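Local coordinates for acyl-CoA dehydrogenase (Slackia heliotrinireducens, PDB 4RM7), which belongs to the acyl-CoA dehydrogenase family, with a helical N-terminal domain, a beta-sheet middle domain and a helical C-terminal domain, in a four-chain assembly, at residues Gln98-Phe103 with Ser110-Glu115; Gly58-Arg63 with Asn92-Leu97; Gly255-Ala260 with Thr331-Asp336; Ala259-Ala264 with Met286-Met291. All coordinates share one frame; numbering follows the deposited sequence. Where two conformers were deposited one is given.

From the N terminus, contact 2 is the first to open: its loop at Gly58-Arg63 is met again at Asn92-Leu97, closing a mostly helical span of the N-terminal domain. Contact 1 follows in series, from the end of the same helix 90-103 across a short turn to helix 106-119; the two centres lie about 9 Å apart. Past the beta domain, contacts 3 and 4 open on overlapping segments of helix 234-270, sharing Ala259 and Ala260. Contact 4 closes first, on helix 282-311, and falls within the longer span that contact 3 closes on helix 316-341. Contacts 1 and 3 lie on opposite sides of the chain's centre, their own centres about 34 Å apart.

Contact 1 (Gln98-Phe103 with Ser110-Glu115); sequences QILEAF and SPFRTE
The guanidinium of Arg113 meets Glu101 at its edge, with OE2 of the carboxylate lying in the plane of the group. NH1 of Arg113 reaches Glu101 OE2 at 2.9 Å, with an N-H...O angle of 159°, and NE of Arg113 adds a longer bond to the same OE2 at 3.3 Å. This is a side-on salt bridge in which two nitrogens grip one oxygen. It is not a flat pairing, because the carboxylate and guanidinium planes are turned 40° apart: NH1 comes from the syn side but out of the carboxylate plane, whereas NE arrives nearly along the C-O axis. A bend in the arginine chain at chi3 (-81°) turns the NE side of the group to Glu101. Beside it, the Phe112 ring receives CD2 of Leu100 obliquely. Leu100 CD2 lies 3.7 Å from Phe112 CB and 3.9 Å from Phe112 CG, so the methyl meets the side chain near the ring's attachment. The pair joins consecutive helices of the N-terminal domain, 90-103 and 106-119, apolar on one flank and ionic on the other. Tyr124 and Met189, on strands 124-127 and 184-191, touch both Leu100 and Phe112, the Tyr124 ring standing nearly perpendicular to that of Phe112. On the polar flank, the second carboxylate oxygen, Glu101 OE1, takes Tyr68 OH and Arg62 NE, while Arg113 NH2 bonds Gln117 OE1.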
loop_
_atom_site.group_PDB
_atom_site.type_symbol
_atom_site.label_atom_id
_atom_site.label_comp_id
_atom_site.label_asym_id
_atom_site.label_seq_id
_atom_site.Cartn_x
_atom_site.Cartn_y
_atom_site.Cartn_z
ATOM N N GLN A 98 -2.538 19.405 -32.694
ATOM C CA GLN A 98 -1.334 18.710 -33.110
ATOM C C GLN A 98 -1.657 17.537 -34.029
ATOM O O GLN A 98 -1.051 17.387 -35.092
ATOM C CB GLN A 98 -0.573 18.237 -31.885
ATOM C CG GLN A 98 0.822 17.774 -32.178
ATOM C CD GLN A 98 1.643 17.657 -30.921
ATOM O OE1 GLN A 98 1.320 18.268 -29.896
ATOM N NE2 GLN A 98 2.702 16.855 -30.979
ATOM N N ILE A 99 -2.628 16.724 -33.614
ATOM C CA ILE A 99 -3.091 15.581 -34.392
ATOM C C ILE A 99 -3.656 15.984 -35.756
ATOM O O ILE A 99 -3.383 15.331 -36.768
ATOM C CB ILE A 99 -4.149 14.798 -33.616
ATOM C CG1 ILE A 99 -3.489 13.997 -32.505
ATOM C CG2 ILE A 99 -4.910 13.858 -34.518
ATOM C CD1 ILE A 99 -4.488 13.305 -31.621
ATOM N N LEU A 100 -4.431 17.058 -35.793
ATOM C CA LEU A 100 -4.927 17.562 -37.071
ATOM C C LEU A 100 -3.784 17.944 -38.009
ATOM O O LEU A 100 -3.796 17.562 -39.178
ATOM C CB LEU A 100 -5.845 18.770 -36.882
ATOM C CG LEU A 100 -6.354 19.257 -38.239
ATOM C CD1 LEU A 100 -7.201 18.183 -38.843
ATOM C CD2 LEU A 100 -7.118 20.563 -38.160
ATOM N N GLU A 101 -2.806 18.696 -37.501
ATOM C CA GLU A 101 -1.673 19.133 -38.320
ATOM C C GLU A 101 -0.917 17.952 -38.902
ATOM O O GLU A 101 -0.547 17.958 -40.077
ATOM C CB GLU A 101 -0.709 20.002 -37.515
ATOM C CG GLU A 101 -1.202 21.416 -37.250
ATOM C CD GLU A 101 -0.246 22.237 -36.382
ATOM O OE1 GLU A 101 0.656 21.663 -35.736
ATOM O OE2 GLU A 101 -0.399 23.470 -36.349
ATOM N N ALA A 102 -0.709 16.933 -38.079
ATOM C CA ALA A 102 0.044 15.747 -38.479
ATOM C C ALA A 102 -0.586 15.012 -39.655
ATOM O O ALA A 102 0.131 14.540 -40.533
ATOM C CB ALA A 102 0.196 14.795 -37.287
ATOM N N PHE A 103 -1.914 14.923 -39.696
ATOM C CA PHE A 103 -2.560 14.039 -40.673
ATOM C C PHE A 103 -3.202 14.744 -41.863
ATOM O O PHE A 103 -3.650 14.089 -42.812
ATOM C CB PHE A 103 -3.612 13.177 -39.981
ATOM C CG PHE A 103 -3.032 12.048 -39.203
ATOM C CD1 PHE A 103 -2.761 10.835 -39.820
ATOM C CD2 PHE A 103 -2.739 12.192 -37.865
ATOM C CE1 PHE A 103 -2.218 9.784 -39.111
ATOM C CE2 PHE A 103 -2.192 11.145 -37.152
ATOM C CZ PHE A 103 -1.933 9.941 -37.777
ATOM N N SER A 110 -5.442 24.877 -42.321
ATOM C CA SER A 110 -5.442 26.332 -42.243
ATOM C C SER A 110 -6.755 26.918 -41.704
ATOM O O SER A 110 -6.715 27.737 -40.787
ATOM C CB SER A 110 -5.121 26.933 -43.609
ATOM O OG SER A 110 -5.282 28.339 -43.584
ATOM N N PRO A 111 -7.919 26.502 -42.252
ATOM C CA PRO A 111 -9.152 27.084 -41.699
ATOM C C PRO A 111 -9.324 26.834 -40.207
ATOM O O PRO A 111 -9.722 27.730 -39.467
ATOM C CB PRO A 111 -10.265 26.382 -42.493
ATOM C CG PRO A 111 -9.612 25.233 -43.195
ATOM C CD PRO A 111 -8.206 25.667 -43.432
ATOM N N PHE A 112 -9.002 25.628 -39.768
ATOM C CA PHE A 112 -9.183 25.258 -38.370
ATOM C C PHE A 112 -8.208 25.956 -37.441
ATOM O O PHE A 112 -8.579 26.324 -36.326
ATOM C CB PHE A 112 -9.048 23.754 -38.200
ATOM C CG PHE A 112 -10.135 22.979 -38.864
ATOM C CD1 PHE A 112 -11.329 22.730 -38.201
ATOM C CD2 PHE A 112 -9.972 22.509 -40.158
ATOM C CE1 PHE A 112 -12.340 22.022 -38.811
ATOM C CE2 PHE A 112 -10.985 21.797 -40.784
ATOM C CZ PHE A 112 -12.171 21.549 -40.111
ATOM N N ARG A 113 -6.961 26.124 -37.879
ATOM C CA ARG A 113 -5.986 26.818 -37.051
ATOM C C ARG A 113 -6.428 28.261 -36.887
ATOM O O ARG A 113 -6.401 28.818 -35.789
ATOM C CB ARG A 113 -4.577 26.763 -37.650
ATOM C CG ARG A 113 -3.630 27.785 -36.998
ATOM C CD ARG A 113 -2.150 27.545 -37.282
ATOM N NE ARG A 113 -1.555 26.524 -36.418
ATOM C CZ ARG A 113 -1.306 26.667 -35.110
ATOM N NH1 ARG A 113 -0.748 25.668 -34.425
ATOM N NH2 ARG A 113 -1.619 27.797 -34.474
ATOM N N THR A 114 -6.852 28.856 -37.993
ATOM C CA THR A 114 -7.249 30.255 -38.003
ATOM C C THR A 114 -8.419 30.494 -37.068
ATOM O O THR A 114 -8.436 31.468 -36.319
ATOM C CB THR A 114 -7.601 30.717 -39.418
ATOM O OG1 THR A 114 -6.384 30.903 -40.154
ATOM C CG2 THR A 114 -8.380 32.028 -39.383
ATOM N N GLU A 115 -9.383 29.588 -37.089
ATOM C CA GLU A 115 -10.526 29.721 -36.215
ATOM C C GLU A 115 -10.089 29.649 -34.747
ATOM O O GLU A 115 -10.584 30.395 -33.895
ATOM C CB GLU A 115 -11.558 28.645 -36.523
ATOM C CG GLU A 115 -12.733 28.690 -35.579
ATOM C CD GLU A 115 -13.729 27.587 -35.820
ATOM O OE1 GLU A 115 -14.236 27.037 -34.816
ATOM O OE2 GLU A 115 -14.007 27.280 -37.005
#

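Contact 2 (Gly58-Arg63 with Asn92-Leu97); sequences GVIHRR and NDLLQL
Ile60 and Leu94 face each other at a slant, touching through one methyl each: Ile60 CG2 lies 3.8 Å from Leu94 CD2. In Ile60, CG1 stands between the backbone N and the carbonyl carbon (chi1 63°), which leaves the short CG2 branch for Leu94 while the end of the longer branch leads away from the helix. Leu94 has CG anti to its carbonyl carbon (chi1 -64°), and this carries both of its methyls toward the loop. They fork over Val59, the residue before Ile60: Leu94 CD2 lies 3.8 Å from Val59 O. Val59 CG1 is a looser 4.5 Å from Leu94 CD1. One turn on, Leu97 sets CD2 3.9 Å from Ile60 O. The irregular segment Gly58-Arg63, between helices 43-50 and 70-84 of the N-terminal domain, thus rests on two leucines of helix 90-103, three residues apart: Leu97 starts out toward the loop, whereas Leu94 starts off to one side and reaches it with its methyls. Tyr116 of helix 106-119 touches Ile60, Leu94 and Leu97, and Phe49 and Val50 of helix 43-50 also pack on Ile60. All four touching residues are buried, yet the two loop carbonyls that the leucines flank have polar partners: Val59 O accepts from Gln73 NE2, and Ile60 O from NH1 of Arg113, the arginine of contact 1.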
loop_
_atom_site.group_PDB
_atom_site.type_symbol
_atom_site.label_atom_id
_atom_site.label_comp_id
_atom_site.label_asym_id
_atom_site.label_seq_id
_atom_site.Cartn_x
_atom_site.Cartn_y
_atom_site.Cartn_z
ATOM N N GLY A 58 6.810 27.685 -28.093
ATOM C CA GLY A 58 5.842 27.093 -28.987
ATOM C C GLY A 58 4.777 26.327 -28.223
ATOM O O GLY A 58 4.861 25.100 -28.099
ATOM N N VAL A 59 3.776 27.045 -27.707
ATOM C CA VAL A 59 2.708 26.411 -26.937
ATOM C C VAL A 59 1.478 26.080 -27.795
ATOM O O VAL A 59 0.958 24.962 -27.742
ATOM C CB VAL A 59 2.287 27.295 -25.744
ATOM C CG1 VAL A 59 1.065 26.715 -25.060
ATOM C CG2 VAL A 59 3.422 27.396 -24.759
ATOM N N ILE A 60 1.008 27.048 -28.572
ATOM C CA ILE A 60 -0.044 26.775 -29.546
ATOM C C ILE A 60 0.470 26.859 -30.992
ATOM O O ILE A 60 -0.311 26.801 -31.929
ATOM C CB ILE A 60 -1.254 27.736 -29.383
ATOM C CG1 ILE A 60 -0.851 29.180 -29.628
ATOM C CG2 ILE A 60 -1.870 27.612 -28.004
ATOM C CD1 ILE A 60 -2.044 30.104 -29.682
ATOM N N HIS A 61 1.782 26.994 -31.166
ATOM C CA HIS A 61 2.398 27.016 -32.489
ATOM C C HIS A 61 3.757 26.337 -32.406
ATOM O O HIS A 61 4.287 26.184 -31.313
ATOM C CB HIS A 61 2.529 28.454 -33.017
ATOM C CG HIS A 61 3.749 29.191 -32.535
ATOM N ND1 HIS A 61 3.916 29.593 -31.226
ATOM C CD2 HIS A 61 4.838 29.640 -33.206
ATOM C CE1 HIS A 61 5.065 30.241 -31.108
ATOM N NE2 HIS A 61 5.643 30.283 -32.293
ATOM N N ARG A 62 4.317 25.911 -33.537
ATOM C CA ARG A 62 5.627 25.260 -33.520
ATOM C C ARG A 62 6.728 26.293 -33.700
ATOM O O ARG A 62 7.137 26.583 -34.820
ATOM C CB ARG A 62 5.735 24.190 -34.610
ATOM C CG ARG A 62 4.761 23.014 -34.481
ATOM C CD ARG A 62 4.707 22.192 -35.777
ATOM N NE ARG A 62 3.530 21.324 -35.809
ATOM C CZ ARG A 62 3.520 20.036 -35.453
ATOM N NH1 ARG A 62 2.378 19.339 -35.508
ATOM N NH2 ARG A 62 4.643 19.441 -35.045
ATOM N N ARG A 63 7.201 26.843 -32.589
ATOM C CA ARG A 63 8.275 27.825 -32.600
ATOM C C ARG A 63 9.436 27.437 -33.509
ATOM O O ARG A 63 9.844 28.226 -34.367
ATOM C CB ARG A 63 8.789 28.038 -31.184
ATOM C CG ARG A 63 10.069 28.830 -31.099
ATOM C CD ARG A 63 10.646 28.703 -29.709
ATOM N NE ARG A 63 10.906 27.303 -29.429
ATOM C CZ ARG A 63 12.051 26.700 -29.721
ATOM N NH1 ARG A 63 13.035 27.396 -30.269
ATOM N NH2 ARG A 63 12.220 25.414 -29.451
ATOM N N ASN A 92 -6.802 19.306 -24.113
ATOM C CA ASN A 92 -7.483 18.560 -25.170
ATOM C C ASN A 92 -7.440 19.311 -26.507
ATOM O O ASN A 92 -7.300 18.691 -27.555
ATOM C CB ASN A 92 -8.927 18.236 -24.777
ATOM C CG ASN A 92 -9.671 17.460 -25.861
ATOM O OD1 ASN A 92 -10.528 18.006 -26.556
ATOM N ND2 ASN A 92 -9.337 16.188 -26.018
ATOM N N ASP A 93 -7.533 20.636 -26.483
ATOM C CA ASP A 93 -7.338 21.419 -27.714
ATOM C C ASP A 93 -5.918 21.295 -28.271
ATOM O O ASP A 93 -5.740 21.128 -29.476
ATOM C CB ASP A 93 -7.637 22.896 -27.499
ATOM C CG ASP A 93 -9.064 23.150 -27.105
ATOM O OD1 ASP A 93 -9.942 22.317 -27.424
ATOM O OD2 ASP A 93 -9.302 24.192 -26.464
ATOM N N LEU A 94 -4.915 21.374 -27.402
ATOM C CA LEU A 94 -3.530 21.323 -27.867
ATOM C C LEU A 94 -3.253 20.018 -28.593
ATOM O O LEU A 94 -2.578 20.006 -29.608
ATOM C CB LEU A 94 -2.535 21.492 -26.715
ATOM C CG LEU A 94 -2.565 22.845 -25.998
ATOM C CD1 LEU A 94 -1.395 22.971 -25.042
ATOM C CD2 LEU A 94 -2.592 23.988 -26.991
ATOM N N LEU A 95 -3.792 18.922 -28.081
ATOM C CA LEU A 95 -3.529 17.629 -28.683
ATOM C C LEU A 95 -4.278 17.492 -30.009
ATOM O O LEU A 95 -3.759 16.936 -30.982
ATOM C CB LEU A 95 -3.925 16.508 -27.726
ATOM C CG LEU A 95 -3.759 15.099 -28.296
ATOM C CD1 LEU A 95 -2.283 14.745 -28.440
ATOM C CD2 LEU A 95 -4.485 14.077 -27.450
ATOM N N GLN A 96 -5.502 18.007 -30.037
ATOM C CA GLN A 96 -6.362 17.897 -31.209
ATOM C C GLN A 96 -5.795 18.710 -32.346
ATOM O O GLN A 96 -5.928 18.348 -33.511
ATOM C CB GLN A 96 -7.779 18.368 -30.897
ATOM C CG GLN A 96 -8.645 17.321 -30.243
ATOM C CD GLN A 96 -10.100 17.733 -30.223
ATOM O OE1 GLN A 96 -10.990 16.925 -29.927
ATOM N NE2 GLN A 96 -10.355 19.007 -30.539
ATOM N N LEU A 97 -5.168 19.818 -31.981
ATOM C CA LEU A 97 -4.526 20.697 -32.931
ATOM C C LEU A 97 -3.350 19.988 -33.556
ATOM O O LEU A 97 -3.184 19.965 -34.774
ATOM C CB LEU A 97 -4.054 21.971 -32.243
ATOM C CG LEU A 97 -3.581 23.033 -33.230
ATOM C CD1 LEU A 97 -4.658 23.269 -34.284
ATOM C CD2 LEU A 97 -3.217 24.323 -32.515
#

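Contact 3 (Gly255-Ala260 with Thr331-Asp336); sequences GEAQAA and TEVASD
Ala257 is the first residue of its segment to meet the other helix, and it does so at Val333. The backbone oxygen comes closest, with Ala257 O lying 3.9 Å from Val333 CG1; the methyl is looser, Ala257 CB being 4.4 Å from the same CG1. One branch of the valine therefore serves both atoms. Val333 has CG1 anti to its backbone N (chi1 174°), a torsion that extends this methyl toward helix 234-270, while the residue also packs on Lys294 and Met298 of helix 282-311. The next residue, Gln258, has its CB directed away from helix 316-341; its amide is held by Arg299 and by Tyr384 of the second subunit, which places that flank at a subunit boundary. At Ala260 the backbones come nearest, with Ala260 CA and Ala334 CA 5.5 Å apart. Such closeness is possible because both residues end at CB. The two helices run in the same general direction here, within the helical C-terminal domain of the acyl-CoA dehydrogenase fold, and alanines make up most of the seam between them, with Val333 the larger side chain. Ala260 CB rests against the main chain of its partner, 4.0 Å from Ala334 CA, with the methyl of the latter slightly farther off: Ala260 CB to Ala334 CB is 4.3 Å. Further alanines continue the seam along helix 316-341, since Ala330 touches Ala257 and Ala337 touches Ala260. Ile355 of helix 351-362 also packs on Ala334.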
loop_
_atom_site.group_PDB
_atom_site.type_symbol
_atom_site.label_atom_id
_atom_site.label_comp_id
_atom_site.label_asym_id
_atom_site.label_seq_id
_atom_site.Cartn_x
_atom_site.Cartn_y
_atom_site.Cartn_z
ATOM N N GLY A 255 -1.073 19.192 -11.504
ATOM C CA GLY A 255 -1.580 20.501 -11.180
ATOM C C GLY A 255 -2.743 20.418 -10.220
ATOM O O GLY A 255 -2.765 21.123 -9.212
ATOM N N GLU A 256 -3.724 19.575 -10.523
ATOM C CA GLU A 256 -4.899 19.501 -9.670
ATOM C C GLU A 256 -4.503 18.971 -8.291
ATOM O O GLU A 256 -4.955 19.488 -7.267
ATOM C CB GLU A 256 -5.978 18.624 -10.293
ATOM C CG GLU A 256 -6.540 19.165 -11.581
ATOM C CD GLU A 256 -7.882 18.536 -11.921
ATOM O OE1 GLU A 256 -7.978 17.816 -12.941
ATOM O OE2 GLU A 256 -8.851 18.771 -11.172
ATOM N N ALA A 257 -3.663 17.934 -8.278
ATOM C CA ALA A 257 -3.163 17.363 -7.039
ATOM C C ALA A 257 -2.471 18.442 -6.209
ATOM O O ALA A 257 -2.631 18.529 -4.991
ATOM C CB ALA A 257 -2.190 16.190 -7.333
ATOM N N GLN A 258 -1.715 19.284 -6.889
ATOM C CA GLN A 258 -1.001 20.343 -6.208
ATOM C C GLN A 258 -1.987 21.323 -5.546
ATOM O O GLN A 258 -1.698 21.874 -4.478
ATOM C CB GLN A 258 -0.079 21.064 -7.196
ATOM C CG GLN A 258 0.715 22.182 -6.581
ATOM C CD GLN A 258 1.679 21.678 -5.535
ATOM O OE1 GLN A 258 2.641 21.003 -5.862
ATOM N NE2 GLN A 258 1.427 22.007 -4.266
ATOM N N ALA A 259 -3.150 21.526 -6.178
ATOM C CA ALA A 259 -4.166 22.446 -5.664
ATOM C C ALA A 259 -4.791 21.886 -4.390
ATOM O O ALA A 259 -5.028 22.617 -3.425
ATOM C CB ALA A 259 -5.233 22.702 -6.708
ATOM N N ALA A 260 -5.037 20.579 -4.399
ATOM C CA ALA A 260 -5.528 19.868 -3.232
ATOM C C ALA A 260 -4.551 19.951 -2.057
ATOM O O ALA A 260 -4.955 20.087 -0.902
ATOM C CB ALA A 260 -5.794 18.416 -3.581
ATOM N N THR A 331 -4.539 10.829 -7.267
ATOM C CA THR A 331 -5.791 10.496 -6.600
ATOM C C THR A 331 -5.560 10.312 -5.104
ATOM O O THR A 331 -6.375 10.729 -4.296
ATOM C CB THR A 331 -6.443 9.227 -7.195
ATOM O OG1 THR A 331 -6.624 9.410 -8.599
ATOM C CG2 THR A 331 -7.805 8.979 -6.578
ATOM N N GLU A 332 -4.436 9.712 -4.745
ATOM C CA GLU A 332 -4.110 9.459 -3.341
ATOM C C GLU A 332 -3.839 10.770 -2.588
ATOM O O GLU A 332 -4.293 10.948 -1.440
ATOM C CB GLU A 332 -2.913 8.504 -3.239
ATOM C CG GLU A 332 -3.198 7.142 -3.857
ATOM C CD GLU A 332 -2.010 6.184 -3.842
ATOM O OE1 GLU A 332 -0.898 6.588 -3.422
ATOM O OE2 GLU A 332 -2.209 5.016 -4.247
ATOM N N VAL A 333 -3.118 11.690 -3.237
ATOM C CA VAL A 333 -2.909 13.007 -2.658
ATOM C C VAL A 333 -4.241 13.735 -2.420
ATOM O O VAL A 333 -4.504 14.265 -1.325
ATOM C CB VAL A 333 -1.997 13.866 -3.544
ATOM C CG1 VAL A 333 -1.913 15.308 -3.005
ATOM C CG2 VAL A 333 -0.630 13.262 -3.571
ATOM N N ALA A 334 -5.083 13.766 -3.440
ATOM C CA ALA A 334 -6.362 14.439 -3.296
ATOM C C ALA A 334 -7.200 13.796 -2.173
ATOM O O ALA A 334 -7.811 14.492 -1.364
ATOM C CB ALA A 334 -7.102 14.416 -4.608
ATOM N N SER A 335 -7.196 12.467 -2.110
ATOM C CA SER A 335 -7.913 11.750 -1.061
ATOM C C SER A 335 -7.382 12.069 0.349
ATOM O O SER A 335 -8.174 12.273 1.286
ATOM C CB SER A 335 -7.847 10.245 -1.308
ATOM O OG SER A 335 -8.654 9.558 -0.362
ATOM N N ASP A 336 -6.053 12.098 0.490
ATOM C CA ASP A 336 -5.400 12.499 1.741
ATOM C C ASP A 336 -5.738 13.930 2.122
ATOM O O ASP A 336 -5.918 14.238 3.309
ATOM C CB ASP A 336 -3.876 12.357 1.656
ATOM C CG ASP A 336 -3.411 10.919 1.829
ATOM O OD1 ASP A 336 -4.040 10.199 2.633
ATOM O OD2 ASP A 336 -2.427 10.510 1.151
#

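Contact 4 (Ala259-Ala264 with Met286-Met291); sequences AAMEDA and MKLTEM
Met261 and Met291, both selenomethionines in this model, are the bumps that bridge two well-separated helices. The local axes come no nearer than 11.3 Å, so it is long side chains that fill the interval. Met261 starts with CG anti to its backbone N (chi1 171°) and then bends at chi2, which drops its end into the hollow between Leu288 and Met291. There its selenium has neighbours on both residues: Met261 SE is 3.7 Å from Met291 CE, 3.8 Å from Met291 CB and 3.9 Å from Leu288 CD2. The terminal methyl goes on over the helix backbone, Met261 CE lying 3.5 Å from Leu288 O. Met291 returns the fit. Bent at chi3 (85°), it lays its methyl against the small side chain of Ala264, with Met291 CE 3.8 Å from Ala264 CB, so that this one methyl touches both Met261 SE and Ala264 CB. Leu288 closes the hollow through its CD2 branch. Ala337 and Ile340 of helix 316-341 also pack on Met291, and Tyr384 of the second subunit packs on Met261, so the layer is continuous with both a third helix and a subunit interface. With N-to-C directions 157° apart, helices 234-270 and 282-311 form a nearly antiparallel helical hairpin, part of the helical C-terminal domain of an acyl-CoA dehydrogenase fold.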
loop_
_atom_site.group_PDB
_atom_site.type_symbol
_atom_site.label_atom_id
_atom_site.label_comp_id
_atom_site.label_asym_id
_atom_site.label_seq_id
_atom_site.Cartn_x
_atom_site.Cartn_y
_atom_site.Cartn_z
ATOM N N ALA A 259 -3.150 21.526 -6.178
ATOM C CA ALA A 259 -4.166 22.446 -5.664
ATOM C C ALA A 259 -4.791 21.886 -4.390
ATOM O O ALA A 259 -5.028 22.617 -3.425
ATOM C CB ALA A 259 -5.233 22.702 -6.708
ATOM N N ALA A 260 -5.037 20.579 -4.399
ATOM C CA ALA A 260 -5.528 19.868 -3.232
ATOM C C ALA A 260 -4.551 19.951 -2.057
ATOM O O ALA A 260 -4.955 20.087 -0.902
ATOM C CB ALA A 260 -5.794 18.416 -3.581
HETATM N N MSE A 261 -3.264 19.855 -2.360
HETATM C CA MSE A 261 -2.252 19.933 -1.324
HETATM C C MSE A 261 -2.237 21.329 -0.683
HETATM O O MSE A 261 -2.226 21.450 0.544
HETATM C CB MSE A 261 -0.874 19.582 -1.885
HETATM C CG MSE A 261 0.252 19.851 -0.910
HETATM SE SE MSE A 261 0.222 18.610 0.597
HETATM C CE MSE A 261 2.093 18.803 1.070
ATOM N N GLU A 262 -2.252 22.373 -1.508
ATOM C CA GLU A 262 -2.378 23.736 -0.990
ATOM C C GLU A 262 -3.569 23.926 -0.043
ATOM O O GLU A 262 -3.424 24.561 1.013
ATOM C CB GLU A 262 -2.474 24.728 -2.126
ATOM C CG GLU A 262 -1.214 24.783 -2.942
ATOM C CD GLU A 262 -1.394 25.556 -4.235
ATOM O OE1 GLU A 262 -2.502 26.101 -4.449
ATOM O OE2 GLU A 262 -0.430 25.626 -5.036
ATOM N N ASP A 263 -4.730 23.361 -0.376
ATOM C CA ASP A 263 -5.894 23.486 0.522
ATOM C C ASP A 263 -5.657 22.757 1.845
ATOM O O ASP A 263 -5.984 23.282 2.920
ATOM C CB ASP A 263 -7.184 22.959 -0.135
ATOM C CG ASP A 263 -7.596 23.767 -1.358
ATOM O OD1 ASP A 263 -7.033 24.861 -1.560
ATOM O OD2 ASP A 263 -8.477 23.310 -2.119
ATOM N N ALA A 264 -5.098 21.549 1.757
ATOM C CA ALA A 264 -4.740 20.766 2.935
ATOM C C ALA A 264 -3.806 21.556 3.852
ATOM O O ALA A 264 -4.053 21.672 5.055
ATOM C CB ALA A 264 -4.078 19.443 2.519
HETATM N N MSE A 286 2.688 13.270 8.947
HETATM C CA MSE A 286 3.073 12.235 8.042
HETATM C C MSE A 286 2.312 12.296 6.715
HETATM O O MSE A 286 2.909 12.145 5.644
HETATM C CB MSE A 286 2.880 10.866 8.664
HETATM C CG MSE A 286 3.145 9.806 7.603
HETATM SE SE MSE A 286 1.700 8.586 7.570
HETATM C CE MSE A 286 2.343 7.588 9.122
ATOM N N LYS A 287 1.002 12.505 6.777
ATOM C CA LYS A 287 0.220 12.603 5.546
ATOM C C LYS A 287 0.810 13.687 4.641
ATOM O O LYS A 287 1.004 13.473 3.450
ATOM C CB LYS A 287 -1.246 12.894 5.847
ATOM C CG LYS A 287 -2.125 11.656 5.908
ATOM C CD LYS A 287 -3.596 12.079 6.020
ATOM C CE LYS A 287 -4.491 10.940 6.476
ATOM N NZ LYS A 287 -4.497 10.759 7.961
ATOM N N LEU A 288 1.141 14.826 5.242
ATOM C CA LEU A 288 1.762 15.934 4.537
ATOM C C LEU A 288 3.072 15.567 3.838
ATOM O O LEU A 288 3.241 15.901 2.661
ATOM C CB LEU A 288 1.996 17.100 5.504
ATOM C CG LEU A 288 0.702 17.860 5.820
ATOM C CD1 LEU A 288 0.965 19.106 6.643
ATOM C CD2 LEU A 288 0.004 18.215 4.520
ATOM N N THR A 289 3.998 14.952 4.545
ATOM C CA THR A 289 5.241 14.547 3.927
ATOM C C THR A 289 5.014 13.476 2.865
ATOM O O THR A 289 5.639 13.483 1.825
ATOM C CB THR A 289 6.371 14.210 4.941
ATOM O OG1 THR A 289 5.968 13.157 5.809
ATOM C CG2 THR A 289 6.780 15.400 5.754
ATOM N N GLU A 290 4.109 12.557 3.139
ATOM C CA GLU A 290 3.756 11.523 2.163
ATOM C C GLU A 290 3.247 12.170 0.854
ATOM O O GLU A 290 3.676 11.829 -0.243
ATOM C CB GLU A 290 2.704 10.596 2.760
ATOM C CG GLU A 290 2.505 9.337 1.999
ATOM C CD GLU A 290 3.513 8.276 2.399
ATOM O OE1 GLU A 290 3.820 8.163 3.612
ATOM O OE2 GLU A 290 4.005 7.567 1.492
HETATM N N MSE A 291 2.354 13.147 0.993
HETATM C CA MSE A 291 1.842 13.909 -0.146
HETATM C C MSE A 291 2.920 14.706 -0.895
HETATM O O MSE A 291 2.936 14.726 -2.125
HETATM C CB MSE A 291 0.742 14.858 0.319
HETATM C CG MSE A 291 -0.526 14.139 0.743
HETATM SE SE MSE A 291 -1.559 15.146 2.053
HETATM C CE MSE A 291 -2.613 16.307 0.865
#